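Local coordinates for protein thiosulfate sulfurtransferase (Pseudomonas aeruginosa, PDB 1YT8) that probably transfers sulfur from thiosulfate to cyanide, as rhodaneses do, and carries a series of rhodanese-like domains in one chain, at residues R15-L19 against R520-H524; E52-A57 against W366-P371; G392-F398 against A430-T436. All blocks are in the same frame, centred on the assembly; numbering follows the deposited sequence.

Contact 1 of 3, residues R15-L19 against R520-H524; sequences RAALL and RDGTH
The backbone O of Asp-521 is gripped by the guanidinium of Arg-15. NH1 of Arg-15 gives the main bond to Asp-521 O, at 2.9 Å. The oxygen lies at the edge of the guanidinium, close to its plane, and the donor stands almost in line with the C=O bond. NH2 of Arg-15 adds a weak bond to the same oxygen. NH2 also donates to a water that bonds to the O of Arg-520, so one guanidinium reaches two carbonyls at the end of helix 514-521. The Arg-15 chain is fully extended from CG to NE and gets there with CG anti to the backbone N (chi1 -174°). On its way it passes Thr-523, whose methyl CG2 sits 3.3 Å from Arg-15 NH1. Leu-18 crosses the hydroxyl branch of Thr-523, its CD1 3.7 Å from Thr-523 OG1. That hydroxyl donates to OD2 of Asp-521, which also accepts from Thr-523 N at 3.0 Å. The two bonds tie Thr-523 back to Asp-521 and fix its hydroxyl. Leu-19 CD2 rests on the O of Gly-522. A second water links Leu-18 O to Thr-523 O. Gly-522 leaves the helix with positive phi, and the Asp-521 carboxylate closes an Asx turn around this helix end.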
loop_
_atom_site.group_PDB
_atom_site.type_symbol
_atom_site.label_atom_id
_atom_site.label_comp_id
_atom_site.label_asym_id
_atom_site.label_seq_id
_atom_site.Cartn_x
_atom_site.Cartn_y
_atom_site.Cartn_z
ATOM N N ARG A 15 1.065 -22.117 -8.496
ATOM C CA ARG A 15 0.948 -21.810 -9.917
ATOM C C ARG A 15 -0.357 -22.346 -10.483
ATOM O O ARG A 15 -1.011 -21.683 -11.287
ATOM C CB ARG A 15 2.125 -22.400 -10.698
ATOM C CG ARG A 15 2.140 -21.994 -12.170
ATOM C CD ARG A 15 3.294 -22.642 -12.921
ATOM N NE ARG A 15 3.330 -22.241 -14.326
ATOM C CZ ARG A 15 3.763 -21.063 -14.764
ATOM N NH1 ARG A 15 4.210 -20.149 -13.909
ATOM N NH2 ARG A 15 3.748 -20.795 -16.065
ATOM N N ALA A 16 -0.733 -23.552 -10.065
ATOM C CA ALA A 16 -1.969 -24.155 -10.538
ATOM C C ALA A 16 -3.159 -23.303 -10.106
ATOM O O ALA A 16 -4.068 -23.051 -10.896
ATOM C CB ALA A 16 -2.110 -25.578 -9.990
ATOM N N ALA A 17 -3.152 -22.848 -8.854
ATOM C CA ALA A 17 -4.253 -22.028 -8.359
ATOM C C ALA A 17 -4.321 -20.678 -9.083
ATOM O O ALA A 17 -5.412 -20.193 -9.406
ATOM C CB ALA A 17 -4.122 -21.823 -6.840
ATOM N N LEU A 18 -3.163 -20.075 -9.347
ATOM C CA LEU A 18 -3.120 -18.790 -10.044
ATOM C C LEU A 18 -3.681 -18.912 -11.461
ATOM O O LEU A 18 -4.413 -18.036 -11.924
ATOM C CB LEU A 18 -1.682 -18.259 -10.108
ATOM C CG LEU A 18 -1.054 -17.812 -8.783
ATOM C CD1 LEU A 18 0.427 -17.501 -8.996
ATOM C CD2 LEU A 18 -1.792 -16.590 -8.247
ATOM N N LEU A 19 -3.340 -19.997 -12.149
ATOM C CA LEU A 19 -3.823 -20.211 -13.512
ATOM C C LEU A 19 -5.330 -20.474 -13.541
ATOM O O LEU A 19 -6.024 -20.050 -14.464
ATOM C CB LEU A 19 -3.074 -21.382 -14.160
ATOM C CG LEU A 19 -1.601 -21.125 -14.489
ATOM C CD1 LEU A 19 -0.950 -22.401 -15.004
ATOM C CD2 LEU A 19 -1.498 -20.005 -15.519
ATOM N N ARG A 520 7.917 -14.350 -18.462
ATOM C CA ARG A 520 8.513 -15.536 -17.865
ATOM C C ARG A 520 7.629 -16.116 -16.766
ATOM O O ARG A 520 7.561 -17.335 -16.606
ATOM C CB ARG A 520 9.911 -15.226 -17.314
ATOM C CG ARG A 520 10.950 -14.941 -18.397
ATOM C CD ARG A 520 12.343 -15.378 -17.959
ATOM N NE ARG A 520 12.864 -14.589 -16.849
ATOM C CZ ARG A 520 13.410 -13.381 -16.976
ATOM N NH1 ARG A 520 13.512 -12.820 -18.173
ATOM N NH2 ARG A 520 13.858 -12.736 -15.905
ATOM N N ASP A 521 6.947 -15.252 -16.014
ATOM C CA ASP A 521 6.066 -15.720 -14.944
ATOM C C ASP A 521 4.842 -16.420 -15.537
ATOM O O ASP A 521 4.522 -17.546 -15.158
ATOM C CB ASP A 521 5.601 -14.557 -14.073
ATOM C CG ASP A 521 4.636 -15.000 -12.996
ATOM O OD1 ASP A 521 5.090 -15.565 -11.977
ATOM O OD2 ASP A 521 3.416 -14.807 -13.182
ATOM N N GLY A 522 4.156 -15.730 -16.446
ATOM C CA GLY A 522 2.990 -16.284 -17.123
ATOM C C GLY A 522 1.727 -16.619 -16.342
ATOM O O GLY A 522 0.895 -17.390 -16.826
ATOM N N THR A 523 1.557 -16.047 -15.154
ATOM C CA THR A 523 0.369 -16.335 -14.350
ATOM C C THR A 523 -0.488 -15.099 -14.045
ATOM O O THR A 523 -1.511 -15.199 -13.372
ATOM C CB THR A 523 0.761 -16.973 -12.999
ATOM O OG1 THR A 523 1.409 -15.988 -12.184
ATOM C CG2 THR A 523 1.721 -18.143 -13.216
ATOM N N HIS A 524 -0.080 -13.943 -14.552
ATOM C CA HIS A 524 -0.795 -12.695 -14.281
ATOM C C HIS A 524 -2.180 -12.542 -14.910
ATOM O O HIS A 524 -3.107 -12.055 -14.264
ATOM C CB HIS A 524 0.097 -11.507 -14.673
ATOM C CG HIS A 524 0.588 -11.560 -16.087
ATOM N ND1 HIS A 524 -0.185 -11.170 -17.157
ATOM C CD2 HIS A 524 1.768 -11.975 -16.606
ATOM C CE1 HIS A 524 0.497 -11.340 -18.277
ATOM N NE2 HIS A 524 1.687 -11.829 -17.969
HETATM O O HOH W 1 5.682 -19.230 -17.333
HETATM O O HOH W 2 -4.549 -16.104 -14.114
#

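Contact 2 of 3, residues E52-A57 against W366-P371; sequences ELEIHA and WSAPLP
The loop 366-371 runs extended across one side of helix 51-58, with Pro-369 CA 5.8 Å from His-56 CA and Leu-370 CA 6.1 Å from Leu-53 CA. No direct hydrogen bond joins the two segments. Two waters lie between the backbones instead. One accepts from His-56 N, where the helix is kinked and that N has no bond to the turn before, and lies within bonding distance of Glu-52 O and Pro-369 O. The other lies within bonding distance of Leu-53 O and Pro-369 O. Around them most of the contact is carbon packing. His-56 has CG anti to its carbonyl carbon (chi1 -70°), and its ring meets the loop with an edge, CD2 lying 3.7 Å from Leu-370 C. Its NE2 is 3.5 Å from Pro-371 CB, while ND1 bonds to the hydroxyl of Tyr-88. Leu-53 and Leu-370 lie side by side and point the same way, CD2 to CD2 at 4.2 Å. Pro-369 CG packs on Ala-57 CB, and the same methyl meets the edge of the Trp-366 indole at CH2, 3.8 Å away. Glu-52 turns its carboxylate to a salt bridge with Arg-417. This is interdomain packing, in which a proline-rich linker between two rhodanese-like sheets lies on a helix of the first rhodanese-like domain.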
loop_
_atom_site.group_PDB
_atom_site.type_symbol
_atom_site.label_atom_id
_atom_site.label_comp_id
_atom_site.label_asym_id
_atom_site.label_seq_id
_atom_site.Cartn_x
_atom_site.Cartn_y
_atom_site.Cartn_z
ATOM N N GLU A 52 -1.075 -9.895 13.086
ATOM C CA GLU A 52 -2.381 -9.767 13.730
ATOM C C GLU A 52 -3.123 -8.460 13.468
ATOM O O GLU A 52 -4.347 -8.418 13.546
ATOM C CB GLU A 52 -2.245 -9.965 15.245
ATOM C CG GLU A 52 -1.702 -11.327 15.643
ATOM C CD GLU A 52 -0.206 -11.322 15.887
ATOM O OE1 GLU A 52 0.520 -10.565 15.204
ATOM O OE2 GLU A 52 0.247 -12.094 16.761
ATOM N N LEU A 53 -2.387 -7.401 13.159
ATOM C CA LEU A 53 -2.994 -6.097 12.920
ATOM C C LEU A 53 -3.641 -5.934 11.546
ATOM O O LEU A 53 -4.495 -5.064 11.363
ATOM C CB LEU A 53 -1.946 -4.994 13.097
ATOM C CG LEU A 53 -1.206 -4.885 14.432
ATOM C CD1 LEU A 53 -0.141 -3.799 14.331
ATOM C CD2 LEU A 53 -2.185 -4.570 15.546
ATOM N N GLU A 54 -3.253 -6.768 10.586
ATOM C CA GLU A 54 -3.791 -6.632 9.234
ATOM C C GLU A 54 -4.437 -7.860 8.607
ATOM O O GLU A 54 -5.175 -7.734 7.629
ATOM C CB GLU A 54 -2.681 -6.149 8.292
ATOM C CG GLU A 54 -2.080 -4.805 8.660
ATOM C CD GLU A 54 -0.987 -4.366 7.695
ATOM O OE1 GLU A 54 -0.764 -5.059 6.679
ATOM O OE2 GLU A 54 -0.354 -3.322 7.949
ATOM N N ILE A 55 -4.172 -9.039 9.157
ATOM C CA ILE A 55 -4.700 -10.268 8.575
ATOM C C ILE A 55 -6.214 -10.314 8.356
ATOM O O ILE A 55 -6.668 -10.750 7.298
ATOM C CB ILE A 55 -4.248 -11.507 9.396
ATOM C CG1 ILE A 55 -4.519 -12.787 8.599
ATOM C CG2 ILE A 55 -4.955 -11.542 10.750
ATOM C CD1 ILE A 55 -3.649 -12.930 7.351
ATOM N N HIS A 56 -7.000 -9.854 9.324
ATOM C CA HIS A 56 -8.451 -9.901 9.163
ATOM C C HIS A 56 -8.983 -8.981 8.073
ATOM O O HIS A 56 -10.085 -9.190 7.565
ATOM C CB HIS A 56 -9.154 -9.603 10.490
ATOM C CG HIS A 56 -9.005 -10.697 11.500
ATOM N ND1 HIS A 56 -8.819 -12.014 11.139
ATOM C CD2 HIS A 56 -9.039 -10.677 12.853
ATOM C CE1 HIS A 56 -8.744 -12.759 12.227
ATOM N NE2 HIS A 56 -8.874 -11.974 13.281
ATOM N N ALA A 57 -8.202 -7.971 7.705
ATOM C CA ALA A 57 -8.621 -7.050 6.658
ATOM C C ALA A 57 -8.113 -7.514 5.292
ATOM O O ALA A 57 -8.836 -7.443 4.301
ATOM C CB ALA A 57 -8.105 -5.639 6.955
ATOM N N TRP A 366 -11.359 4.848 9.096
ATOM C CA TRP A 366 -11.621 3.417 8.988
ATOM C C TRP A 366 -11.092 2.693 10.224
ATOM O O TRP A 366 -9.988 2.969 10.687
ATOM C CB TRP A 366 -10.936 2.853 7.737
ATOM C CG TRP A 366 -11.065 1.362 7.572
ATOM C CD1 TRP A 366 -12.219 0.649 7.410
ATOM C CD2 TRP A 366 -9.994 0.408 7.526
ATOM N NE1 TRP A 366 -11.935 -0.689 7.262
ATOM C CE2 TRP A 366 -10.578 -0.865 7.330
ATOM C CE3 TRP A 366 -8.601 0.505 7.632
ATOM C CZ2 TRP A 366 -9.813 -2.035 7.234
ATOM C CZ3 TRP A 366 -7.839 -0.659 7.537
ATOM C CH2 TRP A 366 -8.449 -1.912 7.341
ATOM N N SER A 367 -11.888 1.773 10.760
ATOM C CA SER A 367 -11.471 1.007 11.927
ATOM C C SER A 367 -11.154 -0.415 11.476
ATOM O O SER A 367 -12.057 -1.218 11.224
ATOM C CB SER A 367 -12.578 0.990 12.981
ATOM O OG SER A 367 -12.146 0.306 14.142
ATOM N N ALA A 368 -9.866 -0.716 11.370
ATOM C CA ALA A 368 -9.418 -2.031 10.932
ATOM C C ALA A 368 -9.924 -3.153 11.834
ATOM O O ALA A 368 -9.964 -3.011 13.059
ATOM C CB ALA A 368 -7.900 -2.060 10.874
ATOM N N PRO A 369 -10.331 -4.284 11.235
ATOM C CA PRO A 369 -10.826 -5.415 12.024
ATOM C C PRO A 369 -9.660 -6.074 12.751
ATOM O O PRO A 369 -8.635 -6.390 12.142
ATOM C CB PRO A 369 -11.444 -6.322 10.966
ATOM C CG PRO A 369 -10.549 -6.094 9.785
ATOM C CD PRO A 369 -10.370 -4.591 9.793
ATOM N N LEU A 370 -9.807 -6.270 14.055
ATOM C CA LEU A 370 -8.746 -6.880 14.839
ATOM C C LEU A 370 -9.196 -8.138 15.565
ATOM O O LEU A 370 -10.384 -8.328 15.832
ATOM C CB LEU A 370 -8.212 -5.884 15.873
ATOM C CG LEU A 370 -7.556 -4.590 15.381
ATOM C CD1 LEU A 370 -7.314 -3.672 16.571
ATOM C CD2 LEU A 370 -6.245 -4.898 14.660
ATOM N N PRO A 371 -8.245 -9.028 15.878
ATOM C CA PRO A 371 -8.579 -10.261 16.592
ATOM C C PRO A 371 -8.738 -9.885 18.068
ATOM O O PRO A 371 -8.622 -8.711 18.421
ATOM C CB PRO A 371 -7.364 -11.142 16.333
ATOM C CG PRO A 371 -6.245 -10.150 16.284
ATOM C CD PRO A 371 -6.829 -9.022 15.465
HETATM O O HOH W 3 -6.479 -8.169 11.763
HETATM O O HOH W 4 -6.990 -5.409 10.025
#

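Contact 3 of 3, residues G392-F398 against A430-T436; sequences GTRVLDF and AERYVLT
Strands 393-397 and 432-436 are joined by a run of backbone hydrogen bonds. They are neighbours in the parallel sheet of the last rhodanese-like domain, whose strand order is 1-5-4-2-3. The run begins with Arg-394 N to Arg-432 O and ends with Phe-398 N to Thr-436 O, at 2.9 Å. Between them, Arg-394 O and Leu-396 O accept from Val-434 N and Thr-436 N, and Leu-396 N donates to Val-434 O. Just before the two strands begin, Gly-392 O takes a bond from Glu-431 N at 2.8 Å and a weak one from Arg-432 N. A side-chain bond adds to this. NE of Arg-432 donates to Thr-393 OG1 at 2.8 Å, with the hydroxyl near the guanidinium plane. A water bridges the same hydroxyl to Arg-432 NH2, and Trp-387 makes a cation-pi contact with this arginine. Thr-393, Val-395, Val-434 and Thr-436 share one face of the sheet, where Thr-393 CG2 is 4.0 Å from Val-434 CG2 and helix 381-387 covers Val-434. On the other face Leu-396 and Leu-435 run side by side, CD1 to CD2 at 3.8 Å. Helix 420-427 lies on Leu-396, and helix 441-454 on Leu-435. Tyr-433 has one ring face over Ala-430 CB, and its CD1 touches Arg-394 CB at 3.7 Å. Arg-394 bends at chi2 and chi3, and its NH2 reaches Leu-427 O. Past the strand end, the Phe-398 ring turns an edge to Thr-436 O, with CD2 3.5 Å from that oxygen.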
loop_
_atom_site.group_PDB
_atom_site.type_symbol
_atom_site.label_atom_id
_atom_site.label_comp_id
_atom_site.label_asym_id
_atom_site.label_seq_id
_atom_site.Cartn_x
_atom_site.Cartn_y
_atom_site.Cartn_z
ATOM N N GLY A 392 17.434 -0.773 35.814
ATOM C CA GLY A 392 16.694 -2.014 35.957
ATOM C C GLY A 392 15.462 -2.135 35.078
ATOM O O GLY A 392 14.940 -3.235 34.885
ATOM N N THR A 393 14.984 -1.014 34.545
ATOM C CA THR A 393 13.803 -1.037 33.695
ATOM C C THR A 393 14.183 -0.913 32.228
ATOM O O THR A 393 14.820 0.064 31.827
ATOM C CB THR A 393 12.830 0.109 34.045
ATOM O OG1 THR A 393 12.372 -0.045 35.395
ATOM C CG2 THR A 393 11.631 0.096 33.109
ATOM N N ARG A 394 13.795 -1.905 31.431
ATOM C CA ARG A 394 14.087 -1.888 30.001
ATOM C C ARG A 394 12.830 -1.542 29.211
ATOM O O ARG A 394 11.796 -2.208 29.329
ATOM C CB ARG A 394 14.630 -3.242 29.535
ATOM C CG ARG A 394 14.869 -3.326 28.024
ATOM C CD ARG A 394 15.906 -2.299 27.563
ATOM N NE ARG A 394 17.263 -2.692 27.928
ATOM C CZ ARG A 394 18.329 -1.902 27.829
ATOM N NH1 ARG A 394 18.207 -0.660 27.378
ATOM N NH2 ARG A 394 19.523 -2.361 28.171
ATOM N N VAL A 395 12.916 -0.482 28.419
ATOM C CA VAL A 395 11.789 -0.057 27.603
ATOM C C VAL A 395 12.042 -0.479 26.163
ATOM O O VAL A 395 13.076 -0.151 25.587
ATOM C CB VAL A 395 11.606 1.472 27.652
ATOM C CG1 VAL A 395 10.481 1.894 26.712
ATOM C CG2 VAL A 395 11.295 1.910 29.080
ATOM N N LEU A 396 11.095 -1.222 25.597
ATOM C CA LEU A 396 11.190 -1.692 24.221
ATOM C C LEU A 396 10.154 -0.956 23.377
ATOM O O LEU A 396 8.969 -0.945 23.717
ATOM C CB LEU A 396 10.924 -3.200 24.160
ATOM C CG LEU A 396 11.821 -4.084 25.028
ATOM C CD1 LEU A 396 11.489 -5.551 24.765
ATOM C CD2 LEU A 396 13.289 -3.798 24.714
ATOM N N ASP A 397 10.604 -0.352 22.280
ATOM C CA ASP A 397 9.731 0.406 21.383
ATOM C C ASP A 397 9.480 -0.391 20.098
ATOM O O ASP A 397 10.411 -0.679 19.350
ATOM C CB ASP A 397 10.393 1.744 21.035
ATOM C CG ASP A 397 9.406 2.772 20.513
ATOM O OD1 ASP A 397 8.324 2.376 20.024
ATOM O OD2 ASP A 397 9.722 3.980 20.584
ATOM N N PHE A 398 8.218 -0.725 19.843
ATOM C CA PHE A 398 7.835 -1.505 18.668
ATOM C C PHE A 398 7.360 -0.686 17.467
ATOM O O PHE A 398 7.030 -1.254 16.420
ATOM C CB PHE A 398 6.742 -2.505 19.059
ATOM C CG PHE A 398 7.229 -3.610 19.954
ATOM C CD1 PHE A 398 7.626 -4.831 19.419
ATOM C CD2 PHE A 398 7.333 -3.413 21.326
ATOM C CE1 PHE A 398 8.121 -5.844 20.239
ATOM C CE2 PHE A 398 7.831 -4.421 22.156
ATOM C CZ PHE A 398 8.224 -5.636 21.611
ATOM N N ALA A 430 17.166 -7.461 32.551
ATOM C CA ALA A 430 16.464 -6.356 33.181
ATOM C C ALA A 430 15.638 -6.911 34.329
ATOM O O ALA A 430 15.373 -8.113 34.387
ATOM C CB ALA A 430 15.559 -5.667 32.173
ATOM N N GLU A 431 15.237 -6.038 35.245
ATOM C CA GLU A 431 14.424 -6.466 36.372
ATOM C C GLU A 431 12.964 -6.460 35.932
ATOM O O GLU A 431 12.128 -7.171 36.489
ATOM C CB GLU A 431 14.638 -5.530 37.567
ATOM C CG GLU A 431 16.097 -5.476 38.014
ATOM C CD GLU A 431 16.287 -4.871 39.394
ATOM O OE1 GLU A 431 15.895 -3.706 39.605
ATOM O OE2 GLU A 431 16.839 -5.572 40.271
ATOM N N ARG A 432 12.675 -5.668 34.901
ATOM C CA ARG A 432 11.320 -5.556 34.380
ATOM C C ARG A 432 11.327 -4.876 33.013
ATOM O O ARG A 432 12.173 -4.023 32.735
ATOM C CB ARG A 432 10.458 -4.751 35.353
ATOM C CG ARG A 432 11.071 -3.409 35.728
ATOM C CD ARG A 432 10.467 -2.839 37.003
ATOM N NE ARG A 432 11.091 -1.571 37.374
ATOM C CZ ARG A 432 10.843 -0.913 38.504
ATOM N NH1 ARG A 432 9.983 -1.403 39.386
ATOM N NH2 ARG A 432 11.456 0.238 38.755
ATOM N N TYR A 433 10.377 -5.260 32.168
ATOM C CA TYR A 433 10.259 -4.695 30.829
ATOM C C TYR A 433 8.958 -3.927 30.680
ATOM O O TYR A 433 7.929 -4.315 31.232
ATOM C CB TYR A 433 10.268 -5.804 29.775
ATOM C CG TYR A 433 11.574 -6.540 29.626
ATOM C CD1 TYR A 433 12.534 -6.122 28.702
ATOM C CD2 TYR A 433 11.843 -7.673 30.389
ATOM C CE1 TYR A 433 13.728 -6.822 28.543
ATOM C CE2 TYR A 433 13.031 -8.375 30.241
ATOM C CZ TYR A 433 13.969 -7.947 29.317
ATOM O OH TYR A 433 15.142 -8.647 29.183
ATOM N N VAL A 434 9.013 -2.835 29.927
ATOM C CA VAL A 434 7.839 -2.027 29.648
ATOM C C VAL A 434 7.818 -1.887 28.129
ATOM O O VAL A 434 8.785 -1.413 27.532
ATOM C CB VAL A 434 7.927 -0.634 30.296
ATOM C CG1 VAL A 434 6.707 0.192 29.895
ATOM C CG2 VAL A 434 7.986 -0.771 31.818
ATOM N N LEU A 435 6.728 -2.322 27.506
ATOM C CA LEU A 435 6.620 -2.264 26.051
ATOM C C LEU A 435 5.772 -1.086 25.583
ATOM O O LEU A 435 4.773 -0.738 26.210
ATOM C CB LEU A 435 6.019 -3.571 25.523
ATOM C CG LEU A 435 6.510 -4.870 26.183
ATOM C CD1 LEU A 435 5.901 -6.050 25.440
ATOM C CD2 LEU A 435 8.031 -4.956 26.167
ATOM N N THR A 436 6.174 -0.475 24.474
ATOM C CA THR A 436 5.433 0.655 23.937
ATOM C C THR A 436 5.481 0.684 22.413
ATOM O O THR A 436 6.184 -0.096 21.776
ATOM C CB THR A 436 6.001 2.000 24.469
ATOM O OG1 THR A 436 5.118 3.074 24.117
ATOM C CG2 THR A 436 7.375 2.279 23.866
HETATM O O HOH W 5 13.990 0.809 37.218
#

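How the contacts relate
From the N terminus, helix 11-20 opens contact 1 and helix 51-58 opens contact 2. The chain then runs through two further rhodanese-like sheets before loop 366-371 closes contact 2. Contact 3 opens next, on strand 393-397, and closes on strand 432-436 within the last of the four sheets, the segments being 32 residues apart at their nearest ends. Contact 1 closes near the C terminus, at the end of helix 514-521. Contacts 2 and 3 therefore follow in series, and both nest inside the loop closed by contact 1. Contacts 1 and 2 bring distant parts of the chain back to the first domain. Contact 3 is internal to its sheet. Nearest atoms of contacts 2 and 3 are about 8 Å apart.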